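Local coordinates for protein ochratoxinase (Aspergillus niger, PDB 4C65) that hydrolyses the amide bond of the mycotoxin ochratoxin A with zinc as cofactor, releasing phenylalanine, and acts as a carboxypeptidase on C-terminal aromatic residues, at residues A[15-23]-A[359-367]; A[388-396]-A[409-418]. All coordinates share one frame; numbering follows the deposited sequence.

How the contacts relate
Contact 1 (15-23 with 359-367) is partly buried and joins the loop between strands 7-15 and 26-31 to helix 358-365, far apart in the chain. Contact 2 (388-396 with 409-418) is buried and local, an antiparallel strand pair whose segments are separated by 12 residues. Their centres lie about 14 Å apart and the contacts do not touch, yet strand 60-67 borders both: the side chains of I16, I362 and T366 rest on it in contact 1, and it pairs directly with strand 391-394 in contact 2. Contact 1 relies on methyl packing, one salt bridge and a bridging water, whereas six of the seven hydrogen bonds across contact 2 are backbone to backbone, with apolar side chains on both sheet faces.

Contact 1 of 2, residues A[15-23]-A[359-367]; sequences LIPGDGEPL and LEAIKAATA
L359, near the start of helix 358-365, meets the loop 15-23 with both branches of its side chain. L359 CD1 lies 4.0 Å from I16 CG2, and L359 CD2 approaches P22 CD at 4.1 Å; E21, its chain bent at chi2, crosses L359 at about a right angle and brings OE2 near CD2. CG of L359 stands opposite its own backbone N (chi1 -168°), which carries these two methyls to the loop. The backbone O of L359 takes a bond from a water that also donates to G18 O. One turn on, I362 CG2 meets I16 CG2 at 4.1 Å, the side chains crossing at about a right angle. K363 then runs alongside D19, pointing the same way, and K363 NZ forms a salt bridge with D19 OD1 (3.1 Å), reaching it from 58° out of the carboxylate plane. K363 CA is 3.3 Å from G18 O in a CH···O contact. T366 OG1 donates to I362 O (2.6 Å) and sits 3.5 Å from G18 CA, while A367 CB touches D19 CB. Away from the zinc site, the contact probably joins the beta-sandwich side to the twisted TIM barrel; methyls seat the loop inside, an ion pair at exposed D19.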
loop_
_atom_site.group_PDB
_atom_site.type_symbol
_atom_site.label_atom_id
_atom_site.label_comp_id
_atom_site.label_asym_id
_atom_site.label_seq_id
_atom_site.Cartn_x
_atom_site.Cartn_y
_atom_site.Cartn_z
ATOM N N LEU A 15 4.076 -15.578 -60.812
ATOM C CA LEU A 15 4.739 -15.527 -59.514
ATOM C C LEU A 15 5.219 -14.112 -59.229
ATOM O O LEU A 15 6.027 -13.577 -59.968
ATOM C CB LEU A 15 5.896 -16.522 -59.446
ATOM C CG LEU A 15 6.558 -16.701 -58.069
ATOM C CD1 LEU A 15 6.986 -18.137 -57.839
ATOM C CD2 LEU A 15 7.749 -15.773 -57.873
ATOM N N ILE A 16 4.677 -13.523 -58.157
ATOM C CA ILE A 16 5.018 -12.179 -57.733
ATOM C C ILE A 16 5.989 -12.314 -56.560
ATOM O O ILE A 16 5.580 -12.698 -55.467
ATOM C CB ILE A 16 3.749 -11.386 -57.337
ATOM C CG1 ILE A 16 2.778 -11.335 -58.525
ATOM C CG2 ILE A 16 4.116 -9.970 -56.908
ATOM C CD1 ILE A 16 1.342 -11.056 -58.158
ATOM N N PRO A 17 7.283 -12.047 -56.802
ATOM C CA PRO A 17 8.267 -12.341 -55.782
ATOM C C PRO A 17 8.232 -11.405 -54.572
ATOM O O PRO A 17 8.760 -11.751 -53.514
ATOM C CB PRO A 17 9.590 -12.243 -56.541
ATOM C CG PRO A 17 9.326 -11.221 -57.580
ATOM C CD PRO A 17 7.905 -11.481 -58.004
ATOM N N GLY A 18 7.645 -10.223 -54.728
ATOM C CA GLY A 18 7.572 -9.253 -53.628
ATOM C C GLY A 18 8.401 -8.022 -53.916
ATOM O O GLY A 18 7.900 -6.884 -53.801
ATOM N N ASP A 19 9.657 -8.228 -54.308
ATOM C CA ASP A 19 10.503 -7.143 -54.780
ATOM C C ASP A 19 11.161 -7.583 -56.073
ATOM O O ASP A 19 12.170 -8.253 -56.050
ATOM C CB ASP A 19 11.571 -6.801 -53.737
ATOM C CG ASP A 19 12.416 -5.590 -54.125
ATOM O OD1 ASP A 19 12.178 -4.943 -55.161
ATOM O OD2 ASP A 19 13.330 -5.247 -53.365
ATOM N N GLY A 20 10.588 -7.233 -57.209
ATOM C CA GLY A 20 11.156 -7.667 -58.479
ATOM C C GLY A 20 10.043 -7.935 -59.444
ATOM O O GLY A 20 8.875 -7.921 -59.057
ATOM N N GLU A 21 10.400 -8.124 -60.710
ATOM C CA GLU A 21 9.408 -8.338 -61.748
ATOM C C GLU A 21 8.754 -9.705 -61.573
ATOM O O GLU A 21 9.438 -10.679 -61.321
ATOM C CB GLU A 21 10.024 -8.185 -63.162
ATOM C CG GLU A 21 10.216 -6.739 -63.636
ATOM C CD GLU A 21 8.941 -5.873 -63.581
ATOM O OE1 GLU A 21 8.030 -6.073 -64.413
ATOM O OE2 GLU A 21 8.808 -5.017 -62.676
ATOM N N PRO A 22 7.426 -9.763 -61.688
ATOM C CA PRO A 22 6.747 -11.036 -61.691
ATOM C C PRO A 22 7.251 -11.975 -62.792
ATOM O O PRO A 22 7.684 -11.525 -63.834
ATOM C CB PRO A 22 5.273 -10.682 -61.931
ATOM C CG PRO A 22 5.193 -9.224 -62.135
ATOM C CD PRO A 22 6.503 -8.627 -61.789
ATOM N N LEU A 23 7.161 -13.273 -62.524
ATOM C CA LEU A 23 7.597 -14.337 -63.440
ATOM C C LEU A 23 6.410 -15.119 -63.909
ATOM O O LEU A 23 5.611 -15.564 -63.092
ATOM C CB LEU A 23 8.454 -15.392 -62.747
ATOM C CG LEU A 23 9.992 -15.374 -62.910
ATOM C CD1 LEU A 23 10.802 -16.099 -61.839
ATOM C CD2 LEU A 23 10.368 -15.907 -64.304
ATOM N N LEU A 359 1.937 -3.287 -58.082
ATOM C CA LEU A 359 3.179 -3.999 -57.774
ATOM C C LEU A 359 3.946 -3.340 -56.614
ATOM O O LEU A 359 4.494 -4.033 -55.749
ATOM C CB LEU A 359 4.068 -4.093 -59.014
ATOM C CG LEU A 359 5.264 -5.039 -58.947
ATOM C CD1 LEU A 359 4.823 -6.474 -58.731
ATOM C CD2 LEU A 359 6.038 -4.914 -60.234
ATOM N N GLU A 360 3.966 -2.008 -56.586
ATOM C CA GLU A 360 4.585 -1.280 -55.462
ATOM C C GLU A 360 3.815 -1.468 -54.166
ATOM O O GLU A 360 4.414 -1.604 -53.096
ATOM C CB GLU A 360 4.692 0.200 -55.779
ATOM C CG GLU A 360 5.793 0.538 -56.776
ATOM C CD GLU A 360 5.613 1.925 -57.396
ATOM O OE1 GLU A 360 4.627 2.630 -57.120
ATOM O OE2 GLU A 360 6.452 2.320 -58.218
ATOM N N ALA A 361 2.490 -1.488 -54.266
ATOM C CA ALA A 361 1.637 -1.714 -53.107
ATOM C C ALA A 361 1.926 -3.065 -52.476
ATOM O O ALA A 361 2.050 -3.180 -51.253
ATOM C CB ALA A 361 0.173 -1.623 -53.496
ATOM N N ILE A 362 2.057 -4.072 -53.318
ATOM C CA ILE A 362 2.388 -5.414 -52.852
ATOM C C ILE A 362 3.759 -5.467 -52.200
ATOM O O ILE A 362 3.929 -6.127 -51.186
ATOM C CB ILE A 362 2.258 -6.443 -53.990
ATOM C CG1 ILE A 362 0.762 -6.691 -54.268
ATOM C CG2 ILE A 362 2.958 -7.756 -53.636
ATOM C CD1 ILE A 362 0.473 -7.523 -55.495
ATOM N N LYS A 363 4.716 -4.730 -52.756
ATOM C CA LYS A 363 6.070 -4.612 -52.194
ATOM C C LYS A 363 6.029 -4.025 -50.785
ATOM O O LYS A 363 6.691 -4.498 -49.864
ATOM C CB LYS A 363 6.905 -3.719 -53.102
ATOM C CG LYS A 363 8.340 -3.551 -52.657
ATOM C CD LYS A 363 9.097 -2.444 -53.356
ATOM C CE LYS A 363 10.487 -2.498 -52.892
ATOM N NZ LYS A 363 11.582 -2.198 -53.839
ATOM N N ALA A 364 5.210 -3.001 -50.626
ATOM C CA ALA A 364 5.026 -2.349 -49.329
ATOM C C ALA A 364 4.341 -3.269 -48.303
ATOM O O ALA A 364 4.508 -3.070 -47.098
ATOM C CB ALA A 364 4.226 -1.063 -49.499
ATOM N N ALA A 365 3.595 -4.265 -48.769
ATOM C CA ALA A 365 2.941 -5.197 -47.861
ATOM C C ALA A 365 3.668 -6.528 -47.707
ATOM O O ALA A 365 3.245 -7.380 -46.926
ATOM C CB ALA A 365 1.525 -5.445 -48.314
ATOM N N THR A 366 4.755 -6.709 -48.447
ATOM C CA THR A 366 5.507 -7.942 -48.404
ATOM C C THR A 366 6.970 -7.678 -48.188
ATOM O O THR A 366 7.447 -7.732 -47.066
ATOM C CB THR A 366 5.267 -8.789 -49.677
ATOM O OG1 THR A 366 5.685 -8.084 -50.861
ATOM C CG2 THR A 366 3.818 -9.131 -49.803
ATOM N N ALA A 367 7.694 -7.334 -49.244
ATOM C CA ALA A 367 9.159 -7.226 -49.180
ATOM C C ALA A 367 9.655 -6.194 -48.153
ATOM O O ALA A 367 10.646 -6.435 -47.476
ATOM C CB ALA A 367 9.746 -6.938 -50.563
HETATM O O HOH W 1 6.422 -5.904 -56.109
#

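Contact 2 of 2, residues A[388-396]-A[409-418]; sequences EADVIALEE and KAVTHVWKGG
An antiparallel strand pair joins 391-394 to 411-416, each of V391 and W415 donating its backbone N to the other's O. The bond from W415 N to V391 O is 2.8 Å long. The W415 ring turns an edge to that same oxygen, with W415 CE3 3.4 Å from V391 O, and CE3 also packs against V391 CB. On the other face, I392 CG2 and V414 CG2 meet at 4.0 Å, their side chains side by side. Within the two-domain amidohydrolase fold, a twisted TIM barrel with a smaller beta-sandwich, the pair belongs to a mixed sheet in which strand 391-394 also borders strand 60-67 and strand 411-416 borders 419-422. A classic beta bulge shifts its register by one residue where T412 and H413 both face A393: A393 N binds H413 O, while T412 N reaches A393 O at 2.9 Å. T412 OG1, placed between its backbone N and carbonyl carbon (chi1 58°), shares a 2.7 Å hydrogen bond with H413 ND1 in the imidazole plane. A393 CB lies 3.6 Å from H413 CB, and H56 meets the rings of both H413 and W415. Beyond the bulge, E395 N bonds to A410 O. At the opposite end D390 OD1 accepts G417 N at 2.8 Å (167° at the hydrogen), and A389 O takes G418 N.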
loop_
_atom_site.group_PDB
_atom_site.type_symbol
_atom_site.label_atom_id
_atom_site.label_comp_id
_atom_site.label_asym_id
_atom_site.label_seq_id
_atom_site.Cartn_x
_atom_site.Cartn_y
_atom_site.Cartn_z
ATOM N N GLU A 388 11.908 -17.388 -45.587
ATOM C CA GLU A 388 10.912 -18.204 -44.893
ATOM C C GLU A 388 9.725 -18.492 -45.808
ATOM O O GLU A 388 9.287 -17.633 -46.565
ATOM C CB GLU A 388 10.416 -17.526 -43.619
ATOM C CG GLU A 388 11.483 -17.321 -42.577
ATOM C CD GLU A 388 11.005 -17.505 -41.152
ATOM O OE1 GLU A 388 9.854 -17.111 -40.769
ATOM O OE2 GLU A 388 11.813 -18.071 -40.391
ATOM N N ALA A 389 9.207 -19.711 -45.720
ATOM C CA ALA A 389 8.118 -20.174 -46.584
ATOM C C ALA A 389 6.769 -19.686 -46.090
ATOM O O ALA A 389 5.937 -20.466 -45.659
ATOM C CB ALA A 389 8.149 -21.694 -46.694
ATOM N N ASP A 390 6.588 -18.368 -46.150
ATOM C CA ASP A 390 5.297 -17.709 -45.917
ATOM C C ASP A 390 4.776 -17.298 -47.307
ATOM O O ASP A 390 5.300 -16.359 -47.927
ATOM C CB ASP A 390 5.465 -16.475 -45.042
ATOM C CG ASP A 390 5.841 -16.803 -43.616
ATOM O OD1 ASP A 390 6.133 -17.994 -43.331
ATOM O OD2 ASP A 390 5.797 -15.896 -42.771
ATOM N N VAL A 391 3.818 -18.068 -47.825
ATOM C CA VAL A 391 3.500 -18.042 -49.251
ATOM C C VAL A 391 2.013 -18.159 -49.377
ATOM O O VAL A 391 1.393 -18.974 -48.684
ATOM C CB VAL A 391 4.190 -19.218 -50.007
ATOM C CG1 VAL A 391 3.906 -19.157 -51.504
ATOM C CG2 VAL A 391 5.689 -19.220 -49.766
ATOM N N ILE A 392 1.423 -17.347 -50.244
ATOM C CA ILE A 392 -0.007 -17.476 -50.503
ATOM C C ILE A 392 -0.304 -17.608 -51.994
ATOM O O ILE A 392 0.428 -17.078 -52.842
ATOM C CB ILE A 392 -0.818 -16.318 -49.884
ATOM C CG1 ILE A 392 -0.426 -14.958 -50.479
ATOM C CG2 ILE A 392 -0.636 -16.312 -48.378
ATOM C CD1 ILE A 392 -1.361 -13.818 -50.103
ATOM N N ALA A 393 -1.384 -18.317 -52.287
ATOM C CA ALA A 393 -1.842 -18.476 -53.653
ATOM C C ALA A 393 -3.162 -17.774 -53.830
ATOM O O ALA A 393 -4.013 -17.794 -52.940
ATOM C CB ALA A 393 -1.976 -19.941 -54.020
ATOM N N LEU A 394 -3.327 -17.185 -55.005
ATOM C CA LEU A 394 -4.549 -16.485 -55.357
ATOM C C LEU A 394 -5.155 -17.037 -56.618
ATOM O O LEU A 394 -4.451 -17.580 -57.479
ATOM C CB LEU A 394 -4.254 -15.002 -55.574
ATOM C CG LEU A 394 -4.210 -14.112 -54.340
ATOM C CD1 LEU A 394 -2.849 -14.145 -53.729
ATOM C CD2 LEU A 394 -4.578 -12.675 -54.653
ATOM N N GLU A 395 -6.468 -16.885 -56.731
ATOM C CA GLU A 395 -7.199 -17.312 -57.911
ATOM C C GLU A 395 -7.084 -16.292 -59.043
ATOM O O GLU A 395 -7.143 -16.671 -60.191
ATOM C CB GLU A 395 -8.657 -17.506 -57.559
ATOM C CG GLU A 395 -9.377 -18.673 -58.233
ATOM C CD GLU A 395 -10.730 -19.008 -57.560
ATOM O OE1 GLU A 395 -10.974 -18.521 -56.418
ATOM O OE2 GLU A 395 -11.570 -19.745 -58.169
ATOM N N GLU A 396 -6.915 -15.010 -58.718
ATOM C CA GLU A 396 -6.818 -13.953 -59.738
ATOM C C GLU A 396 -5.610 -13.066 -59.529
ATOM O O GLU A 396 -5.026 -13.026 -58.460
ATOM C CB GLU A 396 -8.069 -13.076 -59.789
ATOM C CG GLU A 396 -9.231 -13.741 -60.574
ATOM C CD GLU A 396 -10.461 -14.128 -59.779
ATOM O OE1 GLU A 396 -10.638 -13.665 -58.620
ATOM O OE2 GLU A 396 -11.297 -14.868 -60.376
ATOM N N LYS A 409 -11.967 -15.722 -50.234
ATOM C CA LYS A 409 -12.077 -16.891 -51.108
ATOM C C LYS A 409 -11.022 -16.860 -52.218
ATOM O O LYS A 409 -10.601 -17.898 -52.695
ATOM C CB LYS A 409 -13.442 -16.986 -51.789
ATOM C CG LYS A 409 -14.652 -17.601 -51.089
ATOM C CD LYS A 409 -15.549 -18.230 -52.153
ATOM C CE LYS A 409 -16.827 -18.889 -51.579
ATOM N NZ LYS A 409 -17.728 -17.884 -50.990
ATOM N N ALA A 410 -10.614 -15.664 -52.637
ATOM C CA ALA A 410 -9.581 -15.507 -53.662
ATOM C C ALA A 410 -8.190 -15.926 -53.208
ATOM O O ALA A 410 -7.312 -16.103 -54.049
ATOM C CB ALA A 410 -9.537 -14.060 -54.165
ATOM N N VAL A 411 -7.972 -16.001 -51.902
ATOM C CA VAL A 411 -6.764 -16.594 -51.351
ATOM C C VAL A 411 -7.015 -18.084 -51.129
ATOM O O VAL A 411 -7.657 -18.472 -50.169
ATOM C CB VAL A 411 -6.373 -15.927 -50.019
ATOM C CG1 VAL A 411 -5.090 -16.524 -49.467
ATOM C CG2 VAL A 411 -6.220 -14.429 -50.212
ATOM N N THR A 412 -6.491 -18.926 -52.006
ATOM C CA THR A 412 -6.844 -20.347 -51.988
ATOM C C THR A 412 -5.918 -21.164 -51.124
ATOM O O THR A 412 -6.331 -22.202 -50.609
ATOM C CB THR A 412 -6.823 -20.955 -53.403
ATOM O OG1 THR A 412 -5.523 -20.786 -53.983
ATOM C CG2 THR A 412 -7.843 -20.289 -54.274
ATOM N N HIS A 413 -4.653 -20.738 -51.026
ATOM C CA HIS A 413 -3.626 -21.497 -50.307
ATOM C C HIS A 413 -2.861 -20.568 -49.415
ATOM O O HIS A 413 -2.463 -19.483 -49.852
ATOM C CB HIS A 413 -2.615 -22.143 -51.252
ATOM C CG HIS A 413 -3.185 -23.203 -52.130
ATOM N ND1 HIS A 413 -4.015 -22.924 -53.191
ATOM C CD2 HIS A 413 -3.018 -24.545 -52.123
ATOM C CE1 HIS A 413 -4.352 -24.053 -53.789
ATOM N NE2 HIS A 413 -3.762 -25.049 -53.156
ATOM N N VAL A 414 -2.615 -20.997 -48.182
ATOM C CA VAL A 414 -1.775 -20.238 -47.251
ATOM C C VAL A 414 -0.741 -21.141 -46.567
ATOM O O VAL A 414 -1.095 -22.036 -45.815
ATOM C CB VAL A 414 -2.616 -19.505 -46.188
ATOM C CG1 VAL A 414 -1.719 -18.716 -45.233
ATOM C CG2 VAL A 414 -3.621 -18.576 -46.860
ATOM N N TRP A 415 0.535 -20.886 -46.858
ATOM C CA TRP A 415 1.655 -21.496 -46.168
ATOM C C TRP A 415 2.287 -20.486 -45.198
ATOM O O TRP A 415 2.567 -19.349 -45.572
ATOM C CB TRP A 415 2.751 -21.917 -47.153
ATOM C CG TRP A 415 2.438 -23.100 -47.972
ATOM C CD1 TRP A 415 2.663 -24.407 -47.646
ATOM C CD2 TRP A 415 1.825 -23.101 -49.255
ATOM N NE1 TRP A 415 2.247 -25.221 -48.664
ATOM C CE2 TRP A 415 1.732 -24.442 -49.667
ATOM C CE3 TRP A 415 1.338 -22.102 -50.096
ATOM C CZ2 TRP A 415 1.166 -24.809 -50.889
ATOM C CZ3 TRP A 415 0.787 -22.461 -51.299
ATOM C CH2 TRP A 415 0.698 -23.800 -51.687
ATOM N N LYS A 416 2.486 -20.917 -43.953
ATOM C CA LYS A 416 3.254 -20.158 -42.964
ATOM C C LYS A 416 4.335 -21.070 -42.421
ATOM O O LYS A 416 4.046 -22.134 -41.878
ATOM C CB LYS A 416 2.365 -19.678 -41.827
ATOM C CG LYS A 416 3.109 -18.748 -40.876
ATOM C CD LYS A 416 2.318 -18.378 -39.630
ATOM C CE LYS A 416 2.419 -19.393 -38.503
ATOM N NZ LYS A 416 2.214 -18.711 -37.209
ATOM N N GLY A 417 5.588 -20.648 -42.578
ATOM C CA GLY A 417 6.724 -21.473 -42.169
ATOM C C GLY A 417 6.735 -22.829 -42.843
ATOM O O GLY A 417 7.130 -23.820 -42.240
ATOM N N GLY A 418 6.275 -22.869 -44.096
ATOM C CA GLY A 418 6.209 -24.114 -44.860
ATOM C C GLY A 418 5.017 -25.011 -44.563
ATOM O O GLY A 418 4.803 -25.997 -45.235
#